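Local coordinates for putative carboxynorspermidine decarboxylase protein (Sinorhizobium meliloti, PDB 3MT1) that probably decarboxylates carboxynorspermidine and carboxyspermidine to norspermidine and spermidine, using pyridoxal 5'-phosphate as cofactor, at residues Leu8-Lys13 / Ala341-Asp346; Ser235-Thr240 / Phe318-Gly323; Arg16-Ile21 / Arg49-Gly54; Cys38-Ser43 / Thr325-Asn330. One frame throughout, in Å; residues are numbered along the deposited sequence.

Contact 1 of 4, residues Leu8-Lys13 / Ala341-Asp346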
loop_
_atom_site.group_PDB
_atom_site.type_symbol
_atom_site.label_atom_id
_atom_site.label_comp_id
_atom_site.label_asym_id
_atom_site.label_seq_id
_atom_site.Cartn_x
_atom_site.Cartn_y
_atom_site.Cartn_z
ATOM N N LEU B 8 0.817 6.866 -17.271
ATOM C CA LEU B 8 0.615 6.930 -18.724
ATOM C C LEU B 8 1.259 5.734 -19.386
ATOM O O LEU B 8 2.476 5.583 -19.385
ATOM C CB LEU B 8 1.180 8.230 -19.283
ATOM C CG LEU B 8 1.029 8.538 -20.778
ATOM C CD1 LEU B 8 -0.358 8.395 -21.233
ATOM C CD2 LEU B 8 1.502 9.971 -21.106
ATOM N N ILE B 9 0.446 4.854 -19.923
ATOM C CA ILE B 9 0.988 3.703 -20.574
ATOM C C ILE B 9 1.194 4.015 -22.046
ATOM O O ILE B 9 0.238 4.292 -22.769
ATOM C CB ILE B 9 0.079 2.494 -20.399
ATOM C CG1 ILE B 9 -0.025 2.133 -18.901
ATOM C CG2 ILE B 9 0.573 1.313 -21.281
ATOM C CD1 ILE B 9 -1.312 1.335 -18.561
ATOM N N ASP B 10 2.455 3.990 -22.470
ATOM C CA ASP B 10 2.794 4.281 -23.845
ATOM C C ASP B 10 2.560 3.059 -24.763
ATOM O O ASP B 10 3.325 2.087 -24.748
ATOM C CB ASP B 10 4.243 4.822 -23.975
ATOM C CG ASP B 10 4.593 5.224 -25.417
ATOM O OD1 ASP B 10 4.685 6.451 -25.707
ATOM O OD2 ASP B 10 4.738 4.308 -26.288
ATOM N N LYS B 11 1.525 3.154 -25.595
ATOM C CA LYS B 11 1.170 2.072 -26.479
ATOM C C LYS B 11 2.376 1.565 -27.321
ATOM O O LYS B 11 2.623 0.351 -27.413
ATOM C CB LYS B 11 0.011 2.490 -27.380
ATOM C CG LYS B 11 -0.727 1.301 -27.882
ATOM C CD LYS B 11 -1.519 1.576 -29.070
ATOM C CE LYS B 11 -2.117 0.270 -29.564
ATOM N NZ LYS B 11 -2.648 0.413 -30.939
ATOM N N ALA B 12 3.123 2.482 -27.927
ATOM C CA ALA B 12 4.261 2.077 -28.768
ATOM C C ALA B 12 5.414 1.361 -28.008
ATOM O O ALA B 12 6.023 0.442 -28.546
ATOM C CB ALA B 12 4.791 3.260 -29.581
ATOM N N LYS B 13 5.697 1.787 -26.775
ATOM C CA LYS B 13 6.764 1.190 -25.974
ATOM C C LYS B 13 6.381 -0.161 -25.398
ATOM O O LYS B 13 7.223 -1.070 -25.295
ATOM C CB LYS B 13 7.202 2.121 -24.855
ATOM C CG LYS B 13 8.031 3.246 -25.396
ATOM C CD LYS B 13 8.291 4.281 -24.321
ATOM C CE LYS B 13 8.927 5.488 -24.924
ATOM N NZ LYS B 13 8.705 6.551 -23.944
ATOM N N ALA B 341 -4.109 6.020 -17.753
ATOM C CA ALA B 341 -4.168 6.528 -19.138
ATOM C C ALA B 341 -3.163 5.900 -20.092
ATOM O O ALA B 341 -2.125 5.373 -19.698
ATOM C CB ALA B 341 -4.059 8.013 -19.161
ATOM N N ILE B 342 -3.526 5.932 -21.355
ATOM C CA ILE B 342 -2.712 5.376 -22.426
ATOM C C ILE B 342 -2.303 6.462 -23.432
ATOM O O ILE B 342 -3.174 7.209 -23.914
ATOM C CB ILE B 342 -3.530 4.304 -23.172
ATOM C CG1 ILE B 342 -3.843 3.162 -22.202
ATOM C CG2 ILE B 342 -2.804 3.847 -24.443
ATOM C CD1 ILE B 342 -4.756 2.059 -22.769
ATOM N N ARG B 343 -1.007 6.563 -23.749
ATOM C CA ARG B 343 -0.576 7.358 -24.916
ATOM C C ARG B 343 -0.736 6.491 -26.158
ATOM O O ARG B 343 -0.054 5.488 -26.287
ATOM C CB ARG B 343 0.876 7.838 -24.786
ATOM C CG ARG B 343 1.245 8.940 -25.794
ATOM C CD ARG B 343 2.734 9.224 -25.869
ATOM N NE ARG B 343 3.163 10.230 -24.890
ATOM C CZ ARG B 343 3.882 9.985 -23.782
ATOM N NH1 ARG B 343 4.277 8.743 -23.473
ATOM N NH2 ARG B 343 4.209 10.996 -22.965
ATOM N N GLU B 344 -1.655 6.843 -27.047
ATOM C CA GLU B 344 -1.853 6.045 -28.263
ATOM C C GLU B 344 -0.823 6.435 -29.344
ATOM O O GLU B 344 0.008 7.321 -29.135
ATOM C CB GLU B 344 -3.284 6.162 -28.814
ATOM C CG GLU B 344 -4.424 6.090 -27.809
ATOM C CD GLU B 344 -5.113 4.726 -27.681
ATOM O OE1 GLU B 344 -4.466 3.671 -27.842
ATOM O OE2 GLU B 344 -6.331 4.703 -27.383
ATOM N N LEU B 345 -0.884 5.772 -30.496
ATOM C CA LEU B 345 0.099 5.996 -31.591
ATOM C C LEU B 345 0.109 7.423 -32.164
ATOM O O LEU B 345 1.155 8.032 -32.309
ATOM C CB LEU B 345 -0.074 4.932 -32.681
ATOM C CG LEU B 345 0.129 3.519 -32.110
ATOM C CD1 LEU B 345 -0.331 2.474 -33.088
ATOM C CD2 LEU B 345 1.577 3.288 -31.684
ATOM N N ASP B 346 -1.071 7.884 -32.557
ATOM C CA ASP B 346 -1.545 9.271 -32.494
ATOM C C ASP B 346 -0.723 10.215 -31.606
ATOM O O ASP B 346 -0.413 11.345 -31.982
ATOM C CB ASP B 346 -2.939 9.200 -31.840
ATOM C CG ASP B 346 -3.982 10.035 -32.552
ATOM O OD1 ASP B 346 -3.676 10.625 -33.606
ATOM O OD2 ASP B 346 -5.127 10.084 -32.057
HETATM O O HOH W 1 4.404 6.758 -20.737
HETATM O O HOH W 2 2.646 5.208 -27.814
#

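Contact 2 of 4, residues Ser235-Thr240 / Phe318-Gly323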
loop_
_atom_site.group_PDB
_atom_site.type_symbol
_atom_site.label_atom_id
_atom_site.label_comp_id
_atom_site.label_asym_id
_atom_site.label_seq_id
_atom_site.Cartn_x
_atom_site.Cartn_y
_atom_site.Cartn_z
ATOM N N SER B 235 7.718 -7.589 -19.185
ATOM C CA SER B 235 6.650 -7.222 -20.109
ATOM C C SER B 235 6.446 -5.715 -20.217
ATOM O O SER B 235 6.032 -5.198 -21.261
ATOM C CB SER B 235 5.337 -7.834 -19.626
ATOM O OG SER B 235 5.510 -9.221 -19.458
ATOM N N ILE B 236 6.756 -5.022 -19.132
ATOM C CA ILE B 236 6.191 -3.729 -18.893
ATOM C C ILE B 236 7.271 -2.652 -18.699
ATOM O O ILE B 236 6.967 -1.469 -18.521
ATOM C CB ILE B 236 5.203 -3.876 -17.718
ATOM C CG1 ILE B 236 3.878 -3.328 -18.112
ATOM C CG2 ILE B 236 5.723 -3.426 -16.327
ATOM C CD1 ILE B 236 3.085 -4.350 -18.843
ATOM N N THR B 237 8.524 -3.114 -18.746
ATOM C CA THR B 237 9.723 -2.325 -18.534
ATOM C C THR B 237 9.715 -1.066 -19.406
ATOM O O THR B 237 9.451 -1.133 -20.604
ATOM C CB THR B 237 11.002 -3.221 -18.770
ATOM O OG1 THR B 237 12.156 -2.661 -18.123
ATOM C CG2 THR B 237 11.309 -3.423 -20.255
ATOM N N LYS B 238 9.972 0.087 -18.790
ATOM C CA LYS B 238 10.142 1.365 -19.523
ATOM C C LYS B 238 8.948 1.753 -20.403
ATOM O O LYS B 238 9.081 2.574 -21.321
ATOM C CB LYS B 238 11.423 1.326 -20.377
ATOM C CG LYS B 238 12.701 1.215 -19.552
ATOM C CD LYS B 238 13.892 0.960 -20.457
ATOM C CE LYS B 238 14.684 -0.287 -19.989
ATOM N NZ LYS B 238 15.325 -0.110 -18.634
ATOM N N SER B 239 7.792 1.162 -20.137
ATOM C CA SER B 239 6.647 1.383 -20.987
ATOM C C SER B 239 5.787 2.495 -20.478
ATOM O O SER B 239 5.039 3.095 -21.258
ATOM C CB SER B 239 5.767 0.144 -21.083
ATOM O OG SER B 239 4.924 0.073 -19.943
ATOM N N THR B 240 5.863 2.743 -19.172
ATOM C CA THR B 240 4.876 3.570 -18.504
ATOM C C THR B 240 5.528 4.638 -17.635
ATOM O O THR B 240 6.536 4.393 -17.018
ATOM C CB THR B 240 3.980 2.663 -17.631
ATOM O OG1 THR B 240 3.391 1.637 -18.461
ATOM C CG2 THR B 240 2.876 3.453 -16.890
ATOM N N PHE B 318 7.818 10.477 -13.647
ATOM C CA PHE B 318 8.615 9.366 -13.129
ATOM C C PHE B 318 8.622 8.237 -14.117
ATOM O O PHE B 318 7.595 7.817 -14.610
ATOM C CB PHE B 318 8.203 8.967 -11.710
ATOM C CG PHE B 318 8.419 10.076 -10.734
ATOM C CD1 PHE B 318 9.699 10.527 -10.466
ATOM C CD2 PHE B 318 7.341 10.740 -10.147
ATOM C CE1 PHE B 318 9.922 11.592 -9.590
ATOM C CE2 PHE B 318 7.535 11.803 -9.261
ATOM C CZ PHE B 318 8.841 12.237 -8.989
ATOM N N GLN B 319 9.807 7.768 -14.414
ATOM C CA GLN B 319 9.995 6.789 -15.473
ATOM C C GLN B 319 9.767 5.377 -14.955
ATOM O O GLN B 319 9.840 5.127 -13.740
ATOM C CB GLN B 319 11.409 6.920 -16.071
ATOM C CG GLN B 319 11.718 8.299 -16.633
ATOM C CD GLN B 319 10.798 8.704 -17.788
ATOM O OE1 GLN B 319 10.579 7.950 -18.753
ATOM N NE2 GLN B 319 10.251 9.905 -17.686
ATOM N N ASP B 320 9.514 4.464 -15.889
ATOM C CA ASP B 320 9.343 3.050 -15.598
ATOM C C ASP B 320 8.429 2.781 -14.416
ATOM O O ASP B 320 8.825 2.122 -13.462
ATOM C CB ASP B 320 10.688 2.384 -15.338
ATOM C CG ASP B 320 10.641 0.900 -15.617
ATOM O OD1 ASP B 320 9.646 0.473 -16.254
ATOM O OD2 ASP B 320 11.585 0.170 -15.237
ATOM N N ALA B 321 7.203 3.270 -14.486
ATOM C CA ALA B 321 6.311 3.155 -13.373
ATOM C C ALA B 321 5.202 2.105 -13.507
ATOM O O ALA B 321 4.251 2.149 -12.747
ATOM C CB ALA B 321 5.713 4.517 -13.082
ATOM N N ALA B 322 5.304 1.145 -14.426
ATOM C CA ALA B 322 4.186 0.188 -14.620
ATOM C C ALA B 322 4.144 -1.010 -13.660
ATOM O O ALA B 322 3.053 -1.473 -13.287
ATOM C CB ALA B 322 4.113 -0.294 -16.069
ATOM N N GLY B 323 5.307 -1.536 -13.284
ATOM C CA GLY B 323 5.365 -2.740 -12.476
ATOM C C GLY B 323 5.215 -2.505 -10.985
ATOM O O GLY B 323 5.877 -1.606 -10.400
#

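Contact 3 of 4, residues Arg16-Ile21 / Arg49-Gly54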
loop_
_atom_site.group_PDB
_atom_site.type_symbol
_atom_site.label_atom_id
_atom_site.label_comp_id
_atom_site.label_asym_id
_atom_site.label_seq_id
_atom_site.Cartn_x
_atom_site.Cartn_y
_atom_site.Cartn_z
ATOM N N ARG B 16 6.774 -2.522 -28.316
ATOM C CA ARG B 16 8.199 -2.854 -28.446
ATOM C C ARG B 16 8.479 -4.093 -27.577
ATOM O O ARG B 16 9.000 -5.069 -28.072
ATOM C CB ARG B 16 9.061 -1.618 -28.094
ATOM C CG ARG B 16 10.609 -1.739 -28.031
ATOM C CD ARG B 16 11.158 -0.849 -26.871
ATOM N NE ARG B 16 10.237 -0.973 -25.708
ATOM C CZ ARG B 16 10.309 -0.327 -24.537
ATOM N NH1 ARG B 16 11.277 0.540 -24.274
ATOM N NH2 ARG B 16 9.387 -0.570 -23.610
ATOM N N ASN B 17 8.036 -4.093 -26.316
ATOM C CA ASN B 17 8.257 -5.221 -25.403
ATOM C C ASN B 17 7.561 -6.469 -25.877
ATOM O O ASN B 17 8.091 -7.576 -25.781
ATOM C CB ASN B 17 7.742 -4.921 -23.993
ATOM C CG ASN B 17 8.562 -3.888 -23.263
ATOM O OD1 ASN B 17 9.656 -3.507 -23.695
ATOM N ND2 ASN B 17 8.033 -3.417 -22.139
HETATM N N MSE B 18 6.352 -6.283 -26.368
HETATM C CA MSE B 18 5.559 -7.388 -26.776
HETATM C C MSE B 18 6.219 -8.092 -27.951
HETATM O O MSE B 18 6.266 -9.304 -27.990
HETATM C CB MSE B 18 4.167 -6.897 -27.093
HETATM C CG MSE B 18 3.383 -6.539 -25.815
HETATM SE SE MSE B 18 3.112 -8.104 -24.653
HETATM C CE MSE B 18 4.327 -7.688 -23.168
ATOM N N GLU B 19 6.800 -7.340 -28.873
ATOM C CA GLU B 19 7.447 -7.932 -30.036
ATOM C C GLU B 19 8.696 -8.714 -29.665
ATOM O O GLU B 19 9.062 -9.674 -30.357
ATOM C CB GLU B 19 7.833 -6.870 -31.043
ATOM C CG GLU B 19 6.681 -6.086 -31.589
ATOM C CD GLU B 19 7.137 -4.860 -32.369
ATOM O OE1 GLU B 19 8.180 -4.238 -32.030
ATOM O OE2 GLU B 19 6.440 -4.506 -33.335
ATOM N N ARG B 20 9.359 -8.317 -28.590
ATOM C CA ARG B 20 10.606 -8.994 -28.230
ATOM C C ARG B 20 10.275 -10.316 -27.548
ATOM O O ARG B 20 10.930 -11.331 -27.772
ATOM C CB ARG B 20 11.481 -8.098 -27.369
ATOM C CG ARG B 20 11.745 -6.760 -28.022
ATOM C CD ARG B 20 12.571 -5.860 -27.135
ATOM N NE ARG B 20 13.250 -4.858 -27.934
ATOM C CZ ARG B 20 14.177 -4.028 -27.481
ATOM N NH1 ARG B 20 14.536 -4.051 -26.203
ATOM N NH2 ARG B 20 14.728 -3.160 -28.308
ATOM N N ILE B 21 9.219 -10.289 -26.742
ATOM C CA ILE B 21 8.594 -11.498 -26.217
ATOM C C ILE B 21 8.209 -12.534 -27.318
ATOM O O ILE B 21 8.695 -13.665 -27.304
ATOM C CB ILE B 21 7.393 -11.131 -25.285
ATOM C CG1 ILE B 21 7.954 -10.498 -24.002
ATOM C CG2 ILE B 21 6.536 -12.360 -24.987
ATOM C CD1 ILE B 21 6.976 -10.207 -22.909
ATOM N N ARG B 49 -2.394 -9.675 -25.677
ATOM C CA ARG B 49 -2.884 -11.019 -25.981
ATOM C C ARG B 49 -2.174 -11.695 -27.175
ATOM O O ARG B 49 -1.710 -12.834 -27.073
ATOM C CB ARG B 49 -4.410 -10.967 -26.241
ATOM C CG ARG B 49 -5.167 -12.172 -25.741
ATOM C CD ARG B 49 -6.654 -12.189 -26.075
ATOM N NE ARG B 49 -6.984 -13.439 -26.783
ATOM C CZ ARG B 49 -8.028 -14.243 -26.526
ATOM N NH1 ARG B 49 -8.883 -13.969 -25.529
ATOM N NH2 ARG B 49 -8.218 -15.352 -27.264
ATOM N N ASP B 50 -2.098 -10.997 -28.306
ATOM C CA ASP B 50 -1.601 -11.638 -29.516
ATOM C C ASP B 50 -0.103 -11.922 -29.509
ATOM O O ASP B 50 0.399 -12.553 -30.433
ATOM C CB ASP B 50 -1.993 -10.845 -30.756
ATOM C CG ASP B 50 -3.503 -10.732 -30.921
ATOM O OD1 ASP B 50 -4.218 -11.746 -30.702
ATOM O OD2 ASP B 50 -3.970 -9.627 -31.267
ATOM N N TYR B 51 0.598 -11.480 -28.463
ATOM C CA TYR B 51 2.037 -11.652 -28.381
ATOM C C TYR B 51 2.437 -12.594 -27.277
ATOM O O TYR B 51 3.613 -12.970 -27.169
ATOM C CB TYR B 51 2.762 -10.317 -28.187
ATOM C CG TYR B 51 2.541 -9.234 -29.248
ATOM C CD1 TYR B 51 3.430 -9.081 -30.323
ATOM C CD2 TYR B 51 1.458 -8.338 -29.153
ATOM C CE1 TYR B 51 3.257 -8.055 -31.269
ATOM C CE2 TYR B 51 1.259 -7.328 -30.097
ATOM C CZ TYR B 51 2.172 -7.179 -31.153
ATOM O OH TYR B 51 1.989 -6.177 -32.101
HETATM N N MSE B 52 1.474 -12.967 -26.451
HETATM C CA MSE B 52 1.735 -13.829 -25.312
HETATM C C MSE B 52 0.830 -15.045 -25.266
HETATM O O MSE B 52 -0.030 -15.224 -26.137
HETATM C CB MSE B 52 1.652 -13.036 -24.020
HETATM C CG MSE B 52 2.627 -11.862 -24.008
HETATM SE SE MSE B 52 2.606 -10.930 -22.292
HETATM C CE MSE B 52 3.877 -11.987 -21.378
ATOM N N ASP B 53 1.024 -15.900 -24.267
ATOM C CA ASP B 53 0.343 -17.207 -24.240
ATOM C C ASP B 53 -0.655 -17.360 -23.087
ATOM O O ASP B 53 -1.278 -18.420 -22.970
ATOM C CB ASP B 53 1.369 -18.354 -24.207
ATOM C CG ASP B 53 2.215 -18.414 -25.471
ATOM O OD1 ASP B 53 1.717 -18.960 -26.492
ATOM O OD2 ASP B 53 3.380 -17.921 -25.452
ATOM N N GLY B 54 -0.809 -16.321 -22.263
ATOM C CA GLY B 54 -1.608 -16.392 -21.054
ATOM C C GLY B 54 -1.079 -15.593 -19.859
ATOM O O GLY B 54 -0.254 -14.676 -19.992
#

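Contact 4 of 4, residues Cys38-Ser43 / Thr325-Asn330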
loop_
_atom_site.group_PDB
_atom_site.type_symbol
_atom_site.label_atom_id
_atom_site.label_comp_id
_atom_site.label_asym_id
_atom_site.label_seq_id
_atom_site.Cartn_x
_atom_site.Cartn_y
_atom_site.Cartn_z
ATOM N N CYS B 38 2.525 -8.418 -10.930
ATOM C CA CYS B 38 3.305 -7.259 -11.292
ATOM C C CYS B 38 2.427 -6.203 -11.974
ATOM O O CYS B 38 2.557 -4.983 -11.708
ATOM C CB CYS B 38 4.442 -7.696 -12.196
ATOM S SG CYS B 38 5.158 -6.347 -13.146
ATOM N N PHE B 39 1.527 -6.680 -12.852
ATOM C CA PHE B 39 0.781 -5.800 -13.772
ATOM C C PHE B 39 -0.504 -6.473 -14.181
ATOM O O PHE B 39 -0.473 -7.545 -14.733
ATOM C CB PHE B 39 1.606 -5.536 -15.001
ATOM C CG PHE B 39 0.974 -4.592 -15.974
ATOM C CD1 PHE B 39 0.202 -5.083 -17.058
ATOM C CD2 PHE B 39 1.194 -3.218 -15.863
ATOM C CE1 PHE B 39 -0.373 -4.200 -18.003
ATOM C CE2 PHE B 39 0.610 -2.317 -16.785
ATOM C CZ PHE B 39 -0.163 -2.803 -17.869
ATOM N N ALA B 40 -1.626 -5.825 -13.894
ATOM C CA ALA B 40 -2.952 -6.370 -14.100
ATOM C C ALA B 40 -3.901 -5.271 -14.612
ATOM O O ALA B 40 -5.111 -5.267 -14.358
ATOM C CB ALA B 40 -3.445 -6.997 -12.823
ATOM N N THR B 41 -3.338 -4.355 -15.392
ATOM C CA THR B 41 -4.101 -3.262 -15.950
ATOM C C THR B 41 -4.785 -3.776 -17.212
ATOM O O THR B 41 -4.281 -3.590 -18.348
ATOM C CB THR B 41 -3.196 -2.109 -16.240
ATOM O OG1 THR B 41 -2.660 -1.664 -15.004
ATOM C CG2 THR B 41 -3.948 -0.953 -16.870
ATOM N N TRP B 42 -5.941 -4.388 -16.994
ATOM C CA TRP B 42 -6.564 -5.213 -18.007
ATOM C C TRP B 42 -6.994 -4.500 -19.302
ATOM O O TRP B 42 -7.047 -5.140 -20.345
ATOM C CB TRP B 42 -7.702 -6.058 -17.433
ATOM C CG TRP B 42 -8.762 -5.324 -16.661
ATOM C CD1 TRP B 42 -8.777 -5.068 -15.309
ATOM C CD2 TRP B 42 -9.966 -4.798 -17.178
ATOM N NE1 TRP B 42 -9.889 -4.390 -14.973
ATOM C CE2 TRP B 42 -10.662 -4.226 -16.095
ATOM C CE3 TRP B 42 -10.543 -4.771 -18.450
ATOM C CZ2 TRP B 42 -11.906 -3.593 -16.251
ATOM C CZ3 TRP B 42 -11.793 -4.162 -18.606
ATOM C CH2 TRP B 42 -12.451 -3.566 -17.516
ATOM N N SER B 43 -7.229 -3.190 -19.263
ATOM C CA SER B 43 -7.623 -2.491 -20.482
ATOM C C SER B 43 -6.597 -2.546 -21.629
ATOM O O SER B 43 -6.927 -2.139 -22.773
ATOM C CB SER B 43 -7.936 -1.023 -20.193
ATOM O OG SER B 43 -6.792 -0.402 -19.643
ATOM N N THR B 325 3.206 -1.166 -9.261
ATOM C CA THR B 325 2.746 0.159 -8.860
ATOM C C THR B 325 1.222 0.159 -8.820
ATOM O O THR B 325 0.633 0.225 -7.762
ATOM C CB THR B 325 3.240 1.225 -9.823
ATOM O OG1 THR B 325 2.817 0.863 -11.155
ATOM C CG2 THR B 325 4.794 1.352 -9.751
HETATM N N MSE B 326 0.592 0.016 -9.982
HETATM C CA MSE B 326 -0.853 0.027 -10.075
HETATM C C MSE B 326 -1.520 -1.049 -9.248
HETATM O O MSE B 326 -2.584 -0.820 -8.724
HETATM C CB MSE B 326 -1.310 -0.080 -11.526
HETATM C CG MSE B 326 -1.493 1.280 -12.169
HETATM SE SE MSE B 326 -1.396 1.340 -14.152
HETATM C CE MSE B 326 0.461 0.723 -14.285
ATOM N N VAL B 327 -0.917 -2.216 -9.142
ATOM C CA VAL B 327 -1.557 -3.320 -8.439
ATOM C C VAL B 327 -1.615 -3.110 -6.896
ATOM O O VAL B 327 -2.239 -3.885 -6.183
ATOM C CB VAL B 327 -0.802 -4.643 -8.714
ATOM C CG1 VAL B 327 -1.178 -5.252 -10.116
ATOM C CG2 VAL B 327 0.705 -4.423 -8.535
ATOM N N LYS B 328 -0.945 -2.075 -6.390
ATOM C CA LYS B 328 -0.837 -1.935 -4.956
ATOM C C LYS B 328 -1.062 -0.498 -4.518
ATOM O O LYS B 328 -0.725 -0.123 -3.415
ATOM C CB LYS B 328 0.466 -2.547 -4.410
ATOM C CG LYS B 328 1.757 -2.081 -5.086
ATOM C CD LYS B 328 2.983 -2.624 -4.324
ATOM C CE LYS B 328 3.593 -3.804 -5.037
ATOM N NZ LYS B 328 4.344 -4.680 -4.141
ATOM N N LYS B 329 -1.677 0.289 -5.383
ATOM C CA LYS B 329 -2.019 1.644 -5.029
ATOM C C LYS B 329 -3.110 1.696 -3.975
ATOM O O LYS B 329 -3.980 0.824 -3.906
ATOM C CB LYS B 329 -2.434 2.408 -6.272
ATOM C CG LYS B 329 -3.667 1.874 -7.001
ATOM C CD LYS B 329 -3.921 2.711 -8.278
ATOM C CE LYS B 329 -4.732 1.903 -9.316
ATOM N NZ LYS B 329 -5.958 1.376 -8.643
ATOM N N ASN B 330 -3.077 2.731 -3.158
ATOM C CA ASN B 330 -4.034 2.845 -2.060
ATOM C C ASN B 330 -4.449 4.321 -1.776
ATOM O O ASN B 330 -3.917 5.274 -2.386
ATOM C CB ASN B 330 -3.414 2.205 -0.826
ATOM C CG ASN B 330 -2.096 2.833 -0.483
ATOM O OD1 ASN B 330 -2.061 3.884 0.163
ATOM N ND2 ASN B 330 -0.993 2.234 -0.957
#

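Contact 1 of 4, residues Leu8-Lys13 / Ala341-Asp346
L8, I9 and D10 pair in parallel with A341, I342 and R343, and this backbone ladder is the tight part of the contact. I9 N gives an almost straight bond to A341 O (2.6 Å, 173° at the hydrogen). R343 N answers to I9 O at 2.8 Å, from above the carbonyl plane, and K11 N donates to R343 O at 2.9 Å. On the face carrying L8, D10 and R343, the arginine chain leaves with CG anti to N (chi1 -166°) and bends at chi3, which brings its guanidinium against both partners. L8 CD2 sits over one guanidinium face, 3.4 Å from R343 NH2. R343 NH1 makes a salt bridge to the anti lone pair of D10 OD1 (3.2 Å), with the two planes 45° apart. D10 OD2 caps the following helix by accepting from K13 N (2.7 Å). A leucine in place of R343 would probably leave the D10 carboxylate without its charged mate and L8 CD2 without its flat guanidinium neighbour. Past the strands the contact loosens toward solvent: K11 crosses E344 and L345 slantwise, its NZ 4.8 Å from E344 OE1, while a water links A12 N and R343 O. Strand 6-10, flanked in the sheet by strands 240-251 and 339-343 before an N-capped helix, is typical of fold type III decarboxylases, whose N-terminal strand joins the C-terminal sheet domain.

Contact 2 of 4, residues Ser235-Thr240 / Phe318-Gly323
T240, D320 and A322 bury the most surface here, and the methyl of A322 lies at the middle of the packing. A322 CB points toward 235-240 and meets T240 OG1 at 3.2 Å, with T240 CB close beside it. I236 reaches the same methyl with its CG2 branch, 3.5 Å from A322 CB, and the branch also lies against the backbone N of G323. T240 grips the loop with its backbone as well: A321 N donates to T240 O at 2.8 Å, with 171° at the hydrogen but from above the carbonyl plane. The hydroxyl of T240, held anti to its carbonyl carbon (chi1 -56°), starts a short relay in which T240 OG1 donates to S239 OG (2.6 Å). S239 OG in turn donates to I236 O at 2.9 Å, and S239 N reaches that oxygen from the same face. The two bonds to I236 O close the type II turn from I236 to S239. D320 holds the turn by its backbone: with CG anti to N, its OD1 accepts from K238 N at 2.6 Å, the donor standing well above the carboxylate plane (62°). K238 NZ stays 5.1 Å from D320 OD2, opposite charges not in contact, which may attract weakly. D320 also lies about 4 Å, side chain to side chain, from E233, a predicted substrate residue. A turn that leads from the short helix 233-236, after the last barrel strand, into strand 240-251, pinned by a loop of the sheet domain, marks the barrel-to-sheet junction of the fold type III decarboxylases.

Contact 3 of 4, residues Arg16-Ile21 / Arg49-Gly54
Y51 and the selenomethionine M18 make the main fit: the CB of M18 is a bump that rests on one face of the tyrosine ring. M18 CB lies 3.8 Å from the centroid of the Y51 ring, 22° off the normal, a CH-pi contact displaced toward the rim near Y51 CG. E19, one residue on, runs alongside the ring in the same direction, its CG 4.0 Å from Y51 CE1. The second knob is M52, likewise a selenomethionine, lodged in the hollow between M18 and I21. Bends at chi2 and chi3 (-63° and 109°) fold M18 round so that both its SE and its CE lie against M52 SE, the two SE atoms 3.7 Å apart and the chains crossing at about a right angle. I21 forms the other wall: CD1 touches M52 CE at 3.9 Å, while CG2 leans on Y51 O at 3.7 Å. A serine in place of Y51 would probably open a gap beside M18 and leave the E19 chain without a surface to lie along. S235 packs on M18, I21 and M52 together. Helix 11-28 is thus seated on the turn that leads from helix 45-49 into strand 54-57, packing characteristic of the outer layer of an alpha/beta barrel.

Contact 4 of 4, residues Cys38-Ser43 / Thr325-Asn330
The F39 ring meets M326, a selenomethionine, obliquely, with F39 CE2 3.9 Å from M326 CE, and the two side chains run side by side in the same direction. Over one face of the ring lies the backbone N of T41, 3.9 Å above its plane and offset toward the rim. T41 itself crosses M326 at about a right angle, and its OG1 stands 3.4 Å from M326 SE. The bend of M326 at chi3 (-62°) swings CE toward F39 CE2, while SE lies beside the T41 hydroxyl. Residues 38-43 follow the first barrel strand, 31-35, at the end where fold type III enzymes bind the cofactor, and T41 centres an inverse gamma turn there. V327 fills the other half of the contact with its two branches: CG1 packs on A40 CB at 3.9 Å and also approaches A40 N, while CG2 reaches C38 O at 3.7 Å. The second subunit lies against this region: K328 NZ forms salt bridges to D269 of its own chain and E264 of the other subunit, and W42 NE1 donates to E361 O of that subunit.

How the contacts relate
Contacts 1, 2 and 4 form a chain of touches between the sheet domain and the barrel. Contact 1 adjoins contact 2 where D10 N lies 3.0 Å from S239 O, a probable hydrogen bond, and touches contact 4 through I9 CD1 and T41 CG2 at 3.9 Å. Contact 2 passes on to contact 4 where I236 CD1 meets F39 CD1 at 3.5 Å, and to contact 3 through N17 ND2, 2.8 Å from S235 O. Contacts 3 and 4 do not touch. Contacts 2 and 4 both border the probable active site: D320 and C38 each lie about 4 Å, side chain to side chain, from E233, and the C38 side chain is also about 4 Å from a bound sulfate.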